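Local structure of outer membrane porin protein 32 (Delftia acidovorans, 2FGQ) at residues 102-107 with 220-225; 183-188 with 208-213; 239-244 with 259-264; 273-278 with 291-296. The protein forms anion-selective channels across the bacterial outer membrane as a homotrimeric beta-barrel porin. All coordinates share one frame; numbering follows the deposited sequence.

All four contacts belong to one 16-stranded antiparallel barrel. Contacts 2, 3 and 4 are ladders between the paired strands of three hairpins, each with one face turned to the barrel interior and the other on the outer surface. Contacts 1 and 4 are the more buried, 2 and 3 only partly so; contact 1 differs in kind, joining the inward-folded loop residues 102-107 to strand 218-230, which lies between the strands of contacts 2 and 3. Tyr104 ties contact 1 to the serines of contact 2, while Phe107 packs on contact 4. The outward face of contact 4 is wholly apolar; contact 3 adds tyrosines and a water-bridged polar group. Inward faces mix small or polar side chains, such as Ser184 and Thr275, with larger ones, such as Met242 and Leu295.

Contact 1. Residues 102-107 with 220-225; sequences TSYDLF and SGLLQQ. With MLT (D-malate), chain H.
Ser220 and Leu222, two residues apart on their strand, both reach Tyr104 of the loop. The Ser220 hydroxyl donates to Tyr104 O at 2.7 Å, arriving in the carbonyl plane on a lone pair, with a C=O...OG angle of 116°. Its first torsion (-166°) swings OG trans to the strand nitrogen and out to the loop, where the same oxygen also lies in plane at the edge of the Tyr104 ring. A water donates to both Ser220 OG and Ser103 O, giving a second polar link. Leu222 crosses the Tyr104 side chain at about a right angle, its CG 3.6 Å from Tyr104 CB, and Leu222 CD2 lies 4.1 Å from Tyr104 CD2 of the ring. Leu106 CD1 rests 3.7 Å from Ser220 CB. Phe107 N bonds to Asp105 OD1 from above the carboxylate plane, closing an Asx turn, and Asp105 OD2 accepts from Phe115 N and Ala109 N. Thr102 OG1 lies 2.9 Å from O5 of the D-malate that Thr36, Arg75 and Arg133 also hold. The loop follows helix 96-101 inside the barrel, with Tyr104 OH bonded to Ser184 and Ser186 on strand 183-196 and Leu222 packed against Met242 on strand 235-249.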
loop_
_atom_site.group_PDB
_atom_site.type_symbol
_atom_site.label_atom_id
_atom_site.label_comp_id
_atom_site.label_asym_id
_atom_site.label_seq_id
_atom_site.Cartn_x
_atom_site.Cartn_y
_atom_site.Cartn_z
ATOM N N THR A 102 8.897 -19.974 -17.449
ATOM C CA THR A 102 9.996 -19.179 -16.900
ATOM C C THR A 102 10.905 -20.028 -15.994
ATOM O O THR A 102 12.003 -19.623 -15.712
ATOM C CB THR A 102 9.544 -17.911 -16.111
ATOM O OG1 THR A 102 8.627 -18.251 -15.075
ATOM C CG2 THR A 102 8.839 -16.950 -17.005
ATOM N N SER A 103 10.449 -21.203 -15.570
ATOM C CA SER A 103 11.287 -22.105 -14.767
ATOM C C SER A 103 12.574 -22.572 -15.506
ATOM O O SER A 103 13.537 -22.993 -14.853
ATOM C CB SER A 103 10.474 -23.310 -14.277
ATOM O OG SER A 103 10.314 -24.259 -15.349
ATOM N N TYR A 104 12.616 -22.456 -16.829
ATOM C CA TYR A 104 13.779 -22.840 -17.636
ATOM C C TYR A 104 14.861 -21.752 -17.738
ATOM O O TYR A 104 15.958 -21.994 -18.223
ATOM C CB TYR A 104 13.329 -23.283 -19.036
ATOM C CG TYR A 104 12.424 -24.463 -18.955
ATOM C CD1 TYR A 104 12.943 -25.719 -18.704
ATOM C CD2 TYR A 104 11.045 -24.323 -19.055
ATOM C CE1 TYR A 104 12.129 -26.787 -18.551
ATOM C CE2 TYR A 104 10.214 -25.392 -18.941
ATOM C CZ TYR A 104 10.751 -26.643 -18.668
ATOM O OH TYR A 104 9.917 -27.743 -18.540
ATOM N N ASP A 105 14.539 -20.549 -17.275
ATOM C CA ASP A 105 15.481 -19.456 -17.224
ATOM C C ASP A 105 16.331 -19.592 -15.964
ATOM O O ASP A 105 15.811 -19.568 -14.854
ATOM C CB ASP A 105 14.659 -18.173 -17.144
ATOM C CG ASP A 105 15.456 -16.913 -17.264
ATOM O OD1 ASP A 105 16.694 -16.885 -17.323
ATOM O OD2 ASP A 105 14.821 -15.829 -17.326
ATOM N N LEU A 106 17.639 -19.710 -16.125
ATOM C CA LEU A 106 18.508 -19.906 -14.976
ATOM C C LEU A 106 18.650 -18.701 -14.070
ATOM O O LEU A 106 19.110 -18.834 -12.928
ATOM C CB LEU A 106 19.873 -20.338 -15.478
ATOM C CG LEU A 106 20.162 -21.831 -15.629
ATOM C CD1 LEU A 106 18.978 -22.715 -15.703
ATOM C CD2 LEU A 106 21.109 -22.002 -16.761
ATOM N N PHE A 107 18.232 -17.542 -14.587
ATOM C CA PHE A 107 18.269 -16.274 -13.861
ATOM C C PHE A 107 16.884 -15.877 -13.396
ATOM O O PHE A 107 16.696 -14.783 -12.877
ATOM C CB PHE A 107 18.882 -15.198 -14.746
ATOM C CG PHE A 107 20.346 -15.364 -14.906
ATOM C CD1 PHE A 107 21.206 -14.867 -13.939
ATOM C CD2 PHE A 107 20.863 -16.047 -15.971
ATOM C CE1 PHE A 107 22.558 -15.032 -14.088
ATOM C CE2 PHE A 107 22.239 -16.239 -16.099
ATOM C CZ PHE A 107 23.069 -15.739 -15.162
ATOM N N SER A 220 19.676 -26.108 -19.678
ATOM C CA SER A 220 18.304 -25.643 -19.850
ATOM C C SER A 220 18.190 -24.832 -21.142
ATOM O O SER A 220 19.091 -24.118 -21.482
ATOM C CB SER A 220 17.940 -24.771 -18.649
ATOM O OG SER A 220 16.536 -24.558 -18.619
ATOM N N GLY A 221 17.095 -24.996 -21.867
ATOM C CA GLY A 221 16.837 -24.278 -23.099
ATOM C C GLY A 221 15.364 -23.881 -23.251
ATOM O O GLY A 221 14.451 -24.496 -22.679
ATOM N N LEU A 222 15.135 -22.827 -24.033
ATOM C CA LEU A 222 13.784 -22.269 -24.226
ATOM C C LEU A 222 13.776 -21.739 -25.677
ATOM O O LEU A 222 14.745 -21.108 -26.115
ATOM C CB LEU A 222 13.541 -21.087 -23.280
ATOM C CG LEU A 222 12.802 -21.145 -21.924
ATOM C CD1 LEU A 222 12.902 -19.823 -21.178
ATOM C CD2 LEU A 222 11.318 -21.489 -22.052
ATOM N N LEU A 223 12.686 -21.989 -26.388
ATOM C CA LEU A 223 12.374 -21.365 -27.676
ATOM C C LEU A 223 10.989 -20.748 -27.565
ATOM O O LEU A 223 10.089 -21.355 -27.005
ATOM C CB LEU A 223 12.302 -22.427 -28.768
ATOM C CG LEU A 223 13.494 -23.344 -28.898
ATOM C CD1 LEU A 223 13.095 -24.505 -29.761
ATOM C CD2 LEU A 223 14.639 -22.540 -29.508
ATOM N N GLN A 224 10.794 -19.577 -28.153
ATOM C CA GLN A 224 9.519 -18.924 -28.085
ATOM C C GLN A 224 9.274 -18.082 -29.314
ATOM O O GLN A 224 10.182 -17.397 -29.783
ATOM C CB GLN A 224 9.448 -17.985 -26.858
ATOM C CG GLN A 224 8.073 -17.415 -26.572
ATOM C CD GLN A 224 8.075 -16.581 -25.302
ATOM O OE1 GLN A 224 7.388 -16.934 -24.303
ATOM N NE2 GLN A 224 8.849 -15.499 -25.301
ATOM N N GLN A 225 8.049 -18.142 -29.824
ATOM C CA GLN A 225 7.588 -17.200 -30.845
ATOM C C GLN A 225 6.429 -16.425 -30.287
ATOM O O GLN A 225 5.457 -17.014 -29.817
ATOM C CB GLN A 225 7.166 -17.891 -32.137
ATOM C CG GLN A 225 6.722 -16.899 -33.171
ATOM C CD GLN A 225 6.473 -17.536 -34.518
ATOM O OE1 GLN A 225 5.341 -17.878 -34.831
ATOM N NE2 GLN A 225 7.527 -17.739 -35.299
HETATM C C1 MLT H . 8.355 -13.176 -10.873
HETATM O O1 MLT H . 9.492 -12.728 -10.325
HETATM O O2 MLT H . 7.690 -14.169 -10.357
HETATM C C2 MLT H . 7.786 -12.641 -12.134
HETATM O O3 MLT H . 7.960 -11.249 -12.205
HETATM C C3 MLT H . 8.396 -13.409 -13.297
HETATM C C4 MLT H . 8.313 -14.876 -12.929
HETATM O O4 MLT H . 8.485 -15.328 -11.709
HETATM O O5 MLT H . 8.052 -15.765 -13.805
HETATM O O HOH W 1 16.124 -24.536 -15.491
#

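Contact 2. Residues 183-188 with 208-213; sequences LSASLG and LGASYN
Leu208 begins the run by crossing to strand 183-188: its CD1 lies 3.5 Å from Ser186 O and also touches Leu187 CB, the first apolar pair on the outer face. Gly209 forms a hydrogen-bonded pair with Ser186, two backbone bonds running between them, Gly209 N to Ser186 O and Ser186 N to Gly209 O. Ala210 has the shortest CA spacing of the ladder, its CA 4.1 Å from Ala185 CA, and the two methyls meet at 4.2 Å (CB to CB); Ala210 CA also sits 3.1 Å from Ser184 O in a CA-H...O contact. Ser211 then pairs with Ser184 by two more backbone bonds. With chi1 of 60°, Ser211 OG tucks between its own nitrogen and carbonyl carbon and lies 3.6 Å from Ser184 CB, on the inward face. Tyr212 returns to the outer face and crosses Leu183 at about a right angle: Leu183 CB lies 3.8 Å from Tyr212 CD2, and Leu183 CD1 lies in the ring plane at its edge. The antiparallel pair belongs to the hairpin of strands 183-196 and 199-213, flanked by strands 171-179 and 218-230, while on the inner side helix 96-101 brings Lys100 and Leu101 against Ser184 and Ser186.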
loop_
_atom_site.group_PDB
_atom_site.type_symbol
_atom_site.label_atom_id
_atom_site.label_comp_id
_atom_site.label_asym_id
_atom_site.label_seq_id
_atom_site.Cartn_x
_atom_site.Cartn_y
_atom_site.Cartn_z
ATOM N N LEU A 183 14.539 -34.411 -15.214
ATOM C CA LEU A 183 14.104 -34.019 -16.545
ATOM C C LEU A 183 12.810 -33.221 -16.484
ATOM O O LEU A 183 11.866 -33.580 -15.798
ATOM C CB LEU A 183 13.890 -35.252 -17.417
ATOM C CG LEU A 183 13.329 -35.005 -18.819
ATOM C CD1 LEU A 183 14.284 -34.226 -19.654
ATOM C CD2 LEU A 183 12.954 -36.310 -19.539
ATOM N N SER A 184 12.796 -32.136 -17.237
ATOM C CA SER A 184 11.623 -31.277 -17.363
ATOM C C SER A 184 11.492 -30.821 -18.798
ATOM O O SER A 184 12.481 -30.393 -19.404
ATOM C CB SER A 184 11.783 -30.048 -16.445
ATOM O OG SER A 184 10.627 -29.209 -16.457
ATOM N N ALA A 185 10.281 -30.912 -19.340
ATOM C CA ALA A 185 10.007 -30.336 -20.650
ATOM C C ALA A 185 8.558 -29.854 -20.675
ATOM O O ALA A 185 7.685 -30.507 -20.136
ATOM C CB ALA A 185 10.214 -31.362 -21.725
ATOM N N SER A 186 8.323 -28.737 -21.340
ATOM C CA SER A 186 7.000 -28.136 -21.359
ATOM C C SER A 186 6.735 -27.441 -22.675
ATOM O O SER A 186 7.633 -26.817 -23.234
ATOM C CB SER A 186 6.838 -27.070 -20.249
ATOM O OG SER A 186 7.309 -27.489 -18.974
ATOM N N LEU A 187 5.478 -27.501 -23.109
ATOM C CA LEU A 187 4.988 -26.767 -24.262
ATOM C C LEU A 187 3.815 -25.904 -23.819
ATOM O O LEU A 187 2.834 -26.417 -23.302
ATOM C CB LEU A 187 4.526 -27.721 -25.361
ATOM C CG LEU A 187 3.823 -27.060 -26.563
ATOM C CD1 LEU A 187 4.784 -26.204 -27.347
ATOM C CD2 LEU A 187 3.200 -28.153 -27.434
ATOM N N GLY A 188 3.956 -24.589 -24.013
ATOM C CA GLY A 188 2.931 -23.626 -23.673
ATOM C C GLY A 188 2.374 -22.927 -24.905
ATOM O O GLY A 188 3.087 -22.648 -25.862
ATOM N N LEU A 208 8.449 -23.443 -25.948
ATOM C CA LEU A 208 8.928 -24.783 -25.662
ATOM C C LEU A 208 10.147 -24.693 -24.776
ATOM O O LEU A 208 11.052 -23.966 -25.097
ATOM C CB LEU A 208 9.262 -25.494 -26.992
ATOM C CG LEU A 208 9.724 -26.939 -26.867
ATOM C CD1 LEU A 208 8.626 -27.845 -26.388
ATOM C CD2 LEU A 208 10.284 -27.440 -28.216
ATOM N N GLY A 209 10.177 -25.426 -23.664
ATOM C CA GLY A 209 11.330 -25.406 -22.789
ATOM C C GLY A 209 11.689 -26.814 -22.358
ATOM O O GLY A 209 10.830 -27.682 -22.300
ATOM N N ALA A 210 12.971 -27.029 -22.079
ATOM C CA ALA A 210 13.441 -28.325 -21.561
ATOM C C ALA A 210 14.679 -28.129 -20.734
ATOM O O ALA A 210 15.449 -27.195 -20.970
ATOM C CB ALA A 210 13.730 -29.300 -22.688
ATOM N N SER A 211 14.881 -29.015 -19.775
ATOM C CA SER A 211 16.086 -28.975 -18.970
ATOM C C SER A 211 16.408 -30.355 -18.439
ATOM O O SER A 211 15.543 -31.208 -18.314
ATOM C CB SER A 211 15.974 -28.008 -17.787
ATOM O OG SER A 211 14.920 -28.345 -16.883
ATOM N N TYR A 212 17.684 -30.564 -18.137
ATOM C CA TYR A 212 18.107 -31.778 -17.475
ATOM C C TYR A 212 19.112 -31.434 -16.421
ATOM O O TYR A 212 20.082 -30.770 -16.712
ATOM C CB TYR A 212 18.688 -32.812 -18.466
ATOM C CG TYR A 212 18.783 -34.167 -17.799
ATOM C CD1 TYR A 212 19.939 -34.564 -17.169
ATOM C CD2 TYR A 212 17.679 -35.011 -17.720
ATOM C CE1 TYR A 212 20.013 -35.784 -16.505
ATOM C CE2 TYR A 212 17.756 -36.216 -17.067
ATOM C CZ TYR A 212 18.930 -36.590 -16.457
ATOM O OH TYR A 212 19.017 -37.811 -15.798
ATOM N N ASN A 213 18.869 -31.908 -15.200
ATOM C CA ASN A 213 19.742 -31.688 -14.068
ATOM C C ASN A 213 20.571 -32.946 -13.822
ATOM O O ASN A 213 20.049 -33.950 -13.328
ATOM C CB ASN A 213 18.933 -31.330 -12.829
ATOM C CG ASN A 213 19.793 -30.754 -11.741
ATOM O OD1 ASN A 213 21.005 -30.941 -11.734
ATOM N ND2 ASN A 213 19.173 -30.009 -10.841
#

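Contact 3. Residues 239-244 with 259-264; sequences NSYMLG and YALYDQ
Strands 239-244 and 259-264 form an antiparallel ladder within one hairpin of the barrel wall, held by six backbone hydrogen bonds. These bonds come in pairs at Asn239 with Asp263, Tyr241 with Leu261, and Leu243 with Tyr259. On the side of the sheet that carries Tyr241, its ring and Leu261 lie side by side and point the same way, Tyr241 CD1 3.6 Å from Leu261 CD1, and Leu261 O sits in the ring plane at its edge. Turning CG beside the backbone nitrogen (chi1 -51°) lays the Tyr241 ring along its neighbour. Further along this face one water gathers three groups: it accepts from Asn239 ND2, donates to Asp263 OD2 at 2.7 Å, and lies 2.6 Å from Tyr241 OH. Asp263 OD2 also forms a salt bridge with Lys265, and Asn239 OD1 accepts from Gln225. The opposite face is buried: Ser240 OG lies 3.4 Å from Tyr262 CD1, in plane at the ring edge, while Tyr262 OH bonds to Met116 N. Met242 CB and Ala260 CB meet beside this pair at 4.3 Å. Such two-faced antiparallel hairpins, chained neighbour to neighbour, are the building unit of the 16-stranded porin barrel.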
loop_
_atom_site.group_PDB
_atom_site.type_symbol
_atom_site.label_atom_id
_atom_site.label_comp_id
_atom_site.label_asym_id
_atom_site.label_seq_id
_atom_site.Cartn_x
_atom_site.Cartn_y
_atom_site.Cartn_z
ATOM N N ASN A 239 11.048 -14.073 -32.555
ATOM C CA ASN A 239 11.510 -15.395 -32.163
ATOM C C ASN A 239 12.621 -15.221 -31.138
ATOM O O ASN A 239 13.631 -14.536 -31.406
ATOM C CB ASN A 239 12.036 -16.147 -33.387
ATOM C CG ASN A 239 10.950 -16.441 -34.429
ATOM O OD1 ASN A 239 9.785 -16.586 -34.109
ATOM N ND2 ASN A 239 11.374 -16.563 -35.704
ATOM N N SER A 240 12.476 -15.891 -30.000
ATOM C CA SER A 240 13.414 -15.752 -28.890
ATOM C C SER A 240 13.957 -17.117 -28.502
ATOM O O SER A 240 13.217 -18.088 -28.450
ATOM C CB SER A 240 12.737 -15.104 -27.671
ATOM O OG SER A 240 12.199 -13.818 -27.977
ATOM N N TYR A 241 15.252 -17.197 -28.263
ATOM C CA TYR A 241 15.941 -18.462 -28.014
ATOM C C TYR A 241 16.883 -18.305 -26.833
ATOM O O TYR A 241 17.480 -17.256 -26.668
ATOM C CB TYR A 241 16.837 -18.810 -29.204
ATOM C CG TYR A 241 16.199 -18.782 -30.581
ATOM C CD1 TYR A 241 15.992 -17.598 -31.257
ATOM C CD2 TYR A 241 15.869 -19.949 -31.219
ATOM C CE1 TYR A 241 15.440 -17.577 -32.523
ATOM C CE2 TYR A 241 15.303 -19.943 -32.505
ATOM C CZ TYR A 241 15.084 -18.736 -33.141
ATOM O OH TYR A 241 14.554 -18.700 -34.417
ATOM N N MET A 242 17.023 -19.339 -26.011
ATOM C CA MET A 242 17.965 -19.271 -24.876
ATOM C C MET A 242 18.507 -20.668 -24.590
ATOM O O MET A 242 17.793 -21.669 -24.749
ATOM C CB MET A 242 17.220 -18.685 -23.674
ATOM C CG MET A 242 17.768 -18.811 -22.306
ATOM S SD MET A 242 16.294 -19.462 -21.214
ATOM C CE MET A 242 17.127 -21.020 -21.119
ATOM N N LEU A 243 19.783 -20.706 -24.231
ATOM C CA LEU A 243 20.456 -21.908 -23.757
ATOM C C LEU A 243 21.329 -21.497 -22.603
ATOM O O LEU A 243 22.068 -20.514 -22.689
ATOM C CB LEU A 243 21.349 -22.521 -24.852
ATOM C CG LEU A 243 21.900 -23.924 -24.562
ATOM C CD1 LEU A 243 20.813 -24.931 -24.280
ATOM C CD2 LEU A 243 22.689 -24.411 -25.759
ATOM N N GLY A 244 21.240 -22.251 -21.519
ATOM C CA GLY A 244 22.047 -21.985 -20.350
ATOM C C GLY A 244 22.480 -23.215 -19.607
ATOM O O GLY A 244 21.934 -24.314 -19.768
ATOM N N TYR A 259 22.990 -17.864 -22.705
ATOM C CA TYR A 259 23.028 -17.172 -23.982
ATOM C C TYR A 259 21.616 -17.036 -24.514
ATOM O O TYR A 259 20.839 -17.982 -24.428
ATOM C CB TYR A 259 23.885 -17.989 -25.004
ATOM C CG TYR A 259 23.795 -17.428 -26.409
ATOM C CD1 TYR A 259 24.577 -16.364 -26.805
ATOM C CD2 TYR A 259 22.850 -17.928 -27.319
ATOM C CE1 TYR A 259 24.446 -15.813 -28.083
ATOM C CE2 TYR A 259 22.729 -17.405 -28.598
ATOM C CZ TYR A 259 23.524 -16.340 -28.969
ATOM O OH TYR A 259 23.405 -15.800 -30.238
ATOM N N ALA A 260 21.269 -15.885 -25.077
ATOM C CA ALA A 260 19.965 -15.686 -25.683
ATOM C C ALA A 260 20.093 -14.894 -26.980
ATOM O O ALA A 260 21.037 -14.131 -27.202
ATOM C CB ALA A 260 19.016 -14.964 -24.723
ATOM N N LEU A 261 19.137 -15.142 -27.856
ATOM C CA LEU A 261 19.023 -14.446 -29.116
ATOM C C LEU A 261 17.560 -14.012 -29.305
ATOM O O LEU A 261 16.641 -14.821 -29.117
ATOM C CB LEU A 261 19.431 -15.421 -30.236
ATOM C CG LEU A 261 19.380 -14.912 -31.684
ATOM C CD1 LEU A 261 18.064 -14.867 -32.269
ATOM C CD2 LEU A 261 20.051 -13.631 -31.909
ATOM N N TYR A 262 17.360 -12.767 -29.741
ATOM C CA TYR A 262 16.054 -12.192 -30.011
ATOM C C TYR A 262 16.032 -11.701 -31.451
ATOM O O TYR A 262 16.731 -10.751 -31.813
ATOM C CB TYR A 262 15.769 -11.049 -29.026
ATOM C CG TYR A 262 16.006 -11.485 -27.611
ATOM C CD1 TYR A 262 15.126 -12.338 -26.993
ATOM C CD2 TYR A 262 17.159 -11.115 -26.926
ATOM C CE1 TYR A 262 15.336 -12.789 -25.705
ATOM C CE2 TYR A 262 17.383 -11.549 -25.620
ATOM C CZ TYR A 262 16.457 -12.373 -25.010
ATOM O OH TYR A 262 16.670 -12.844 -23.743
ATOM N N ASP A 263 15.233 -12.387 -32.247
ATOM C CA ASP A 263 15.079 -12.107 -33.661
ATOM C C ASP A 263 13.788 -11.346 -33.882
ATOM O O ASP A 263 12.701 -11.914 -33.887
ATOM C CB ASP A 263 15.117 -13.399 -34.448
ATOM C CG ASP A 263 15.169 -13.171 -35.934
ATOM O OD1 ASP A 263 15.207 -11.998 -36.388
ATOM O OD2 ASP A 263 15.185 -14.134 -36.714
ATOM N N GLN A 264 13.935 -10.033 -34.025
ATOM C CA GLN A 264 12.847 -9.083 -34.048
ATOM C C GLN A 264 12.467 -8.799 -35.489
ATOM O O GLN A 264 13.043 -7.936 -36.127
ATOM C CB GLN A 264 13.285 -7.811 -33.313
ATOM C CG GLN A 264 13.639 -8.099 -31.877
ATOM C CD GLN A 264 14.654 -7.119 -31.311
ATOM O OE1 GLN A 264 15.901 -7.374 -31.324
ATOM N NE2 GLN A 264 14.150 -5.998 -30.822
HETATM O O HOH W 2 14.383 -16.598 -36.018
#

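Contact 4. Residues 273-278 with 291-296; sequences QITLGY and NLAFLK
Ile274 with Phe294 and Leu276 with Leu292 are the two hydrogen-bonded pairs, and their four backbone bonds carry the ladder. All are close to 2.9 Å, as between Ile274 N and Phe294 O. Weaker CA-H...O contacts fill the gaps between them: Gln273 CA lies 3.3 Å from Phe294 O, and Ala293 CA reaches Ile274 O in the same way.

Van der Waals packing between side chains across the strands is closest on the buried face. Leu295 CD1 comes up against Gln273, 3.8 Å from its CB, and touches the amide oxygen as well; the two side chains cross obliquely. Ala293 CB lies against Thr275, 3.8 Å from OG1, with CG2 only slightly farther. Thr275 CG2, set anti to the backbone nitrogen when OG1 turns to -50°, also lies 3.6 Å from Leu292 O. The other face carries Ile274, Leu276, Leu292 and Phe294, largely on the surface of the barrel, where lipid is their probable neighbour.

The polar side-chain bond stays within one strand. Gln273, extended beyond CG, sends NE2 back to Thr275 OG1 at 3.0 Å, although the bond is bent (135° at the hydrogen) and its partner is tilted from the amide plane. Weak bonds from Gln273 to Ile112 O and from Thr275 to Gly113 O link this face to the loop inside.

The hairpin lies between strand 253-264, where Tyr259 packs on Ile274, and strand 320-331, where Val324 touches Leu292, with Phe107 of the inner loop against Thr275 and Asn291.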
loop_
_atom_site.group_PDB
_atom_site.type_symbol
_atom_site.label_atom_id
_atom_site.label_comp_id
_atom_site.label_asym_id
_atom_site.label_seq_id
_atom_site.Cartn_x
_atom_site.Cartn_y
_atom_site.Cartn_z
ATOM N N GLN A 273 22.679 -11.972 -26.355
ATOM C CA GLN A 273 22.986 -11.675 -24.958
ATOM C C GLN A 273 23.741 -12.816 -24.330
ATOM O O GLN A 273 23.445 -13.960 -24.570
ATOM C CB GLN A 273 21.706 -11.468 -24.147
ATOM C CG GLN A 273 21.999 -10.843 -22.788
ATOM C CD GLN A 273 20.785 -10.626 -21.949
ATOM O OE1 GLN A 273 19.678 -10.444 -22.488
ATOM N NE2 GLN A 273 20.971 -10.647 -20.597
ATOM N N ILE A 274 24.726 -12.484 -23.513
ATOM C CA ILE A 274 25.431 -13.453 -22.688
ATOM C C ILE A 274 25.444 -12.914 -21.255
ATOM O O ILE A 274 25.764 -11.751 -21.028
ATOM C CB ILE A 274 26.885 -13.675 -23.169
ATOM C CG1 ILE A 274 26.949 -14.078 -24.621
ATOM C CG2 ILE A 274 27.548 -14.772 -22.328
ATOM C CD1 ILE A 274 28.401 -13.919 -25.199
ATOM N N THR A 275 25.107 -13.782 -20.307
ATOM C CA THR A 275 25.130 -13.452 -18.905
ATOM C C THR A 275 25.837 -14.523 -18.106
ATOM O O THR A 275 25.538 -15.710 -18.256
ATOM C CB THR A 275 23.703 -13.360 -18.395
ATOM O OG1 THR A 275 22.951 -12.514 -19.266
ATOM C CG2 THR A 275 23.653 -12.691 -17.005
ATOM N N LEU A 276 26.767 -14.073 -17.262
ATOM C CA LEU A 276 27.441 -14.893 -16.285
ATOM C C LEU A 276 26.983 -14.480 -14.888
ATOM O O LEU A 276 26.948 -13.298 -14.565
ATOM C CB LEU A 276 28.951 -14.699 -16.394
ATOM C CG LEU A 276 29.763 -15.497 -15.408
ATOM C CD1 LEU A 276 29.785 -16.998 -15.733
ATOM C CD2 LEU A 276 31.203 -14.915 -15.402
ATOM N N GLY A 277 26.663 -15.446 -14.053
ATOM C CA GLY A 277 26.245 -15.164 -12.686
ATOM C C GLY A 277 26.899 -16.072 -11.657
ATOM O O GLY A 277 27.251 -17.193 -11.941
ATOM N N TYR A 278 27.005 -15.584 -10.433
ATOM C CA TYR A 278 27.493 -16.365 -9.332
ATOM C C TYR A 278 26.611 -16.066 -8.129
ATOM O O TYR A 278 26.274 -14.922 -7.896
ATOM C CB TYR A 278 28.945 -15.991 -9.000
ATOM C CG TYR A 278 29.589 -17.015 -8.105
ATOM C CD1 TYR A 278 30.006 -18.214 -8.640
ATOM C CD2 TYR A 278 29.739 -16.809 -6.735
ATOM C CE1 TYR A 278 30.577 -19.188 -7.879
ATOM C CE2 TYR A 278 30.348 -17.826 -5.926
ATOM C CZ TYR A 278 30.736 -19.013 -6.539
ATOM O OH TYR A 278 31.327 -20.068 -5.840
ATOM N N ASN A 291 26.026 -10.604 -11.099
ATOM C CA ASN A 291 25.634 -10.835 -12.477
ATOM C C ASN A 291 26.443 -9.916 -13.380
ATOM O O ASN A 291 26.620 -8.735 -13.048
ATOM C CB ASN A 291 24.162 -10.474 -12.672
ATOM C CG ASN A 291 23.229 -11.290 -11.848
ATOM O OD1 ASN A 291 22.187 -10.760 -11.377
ATOM N ND2 ASN A 291 23.489 -12.558 -11.743
ATOM N N LEU A 292 26.946 -10.468 -14.488
ATOM C CA LEU A 292 27.660 -9.717 -15.509
ATOM C C LEU A 292 27.005 -10.040 -16.826
ATOM O O LEU A 292 26.949 -11.212 -17.200
ATOM C CB LEU A 292 29.139 -10.167 -15.556
ATOM C CG LEU A 292 30.032 -9.601 -16.651
ATOM C CD1 LEU A 292 30.138 -8.091 -16.600
ATOM C CD2 LEU A 292 31.422 -10.246 -16.565
ATOM N N ALA A 293 26.578 -9.035 -17.563
ATOM C CA ALA A 293 25.893 -9.290 -18.827
ATOM C C ALA A 293 26.376 -8.396 -19.948
ATOM O O ALA A 293 26.817 -7.262 -19.753
ATOM C CB ALA A 293 24.432 -9.097 -18.647
ATOM N N PHE A 294 26.263 -8.939 -21.153
ATOM C CA PHE A 294 26.653 -8.248 -22.375
ATOM C C PHE A 294 25.537 -8.459 -23.368
ATOM O O PHE A 294 25.184 -9.593 -23.650
ATOM C CB PHE A 294 27.975 -8.828 -22.927
ATOM C CG PHE A 294 28.477 -8.129 -24.151
ATOM C CD1 PHE A 294 28.942 -6.828 -24.077
ATOM C CD2 PHE A 294 28.489 -8.793 -25.392
ATOM C CE1 PHE A 294 29.416 -6.175 -25.228
ATOM C CE2 PHE A 294 28.943 -8.151 -26.540
ATOM C CZ PHE A 294 29.429 -6.847 -26.453
ATOM N N LEU A 295 24.989 -7.369 -23.882
ATOM C CA LEU A 295 23.885 -7.376 -24.801
ATOM C C LEU A 295 24.329 -6.645 -26.070
ATOM O O LEU A 295 24.641 -5.471 -26.053
ATOM C CB LEU A 295 22.675 -6.683 -24.190
ATOM C CG LEU A 295 21.333 -6.580 -24.896
ATOM C CD1 LEU A 295 20.790 -7.932 -25.275
ATOM C CD2 LEU A 295 20.289 -5.811 -24.033
ATOM N N LYS A 296 24.327 -7.368 -27.188
ATOM C CA LYS A 296 24.739 -6.820 -28.469
ATOM C C LYS A 296 23.549 -6.675 -29.385
ATOM O O LYS A 296 22.997 -7.669 -29.836
ATOM C CB LYS A 296 25.725 -7.794 -29.101
ATOM C CG LYS A 296 26.268 -7.383 -30.445
ATOM C CD LYS A 296 27.319 -8.442 -30.901
ATOM C CE LYS A 296 28.763 -7.996 -30.669
ATOM N NZ LYS A 296 29.597 -9.019 -29.932
#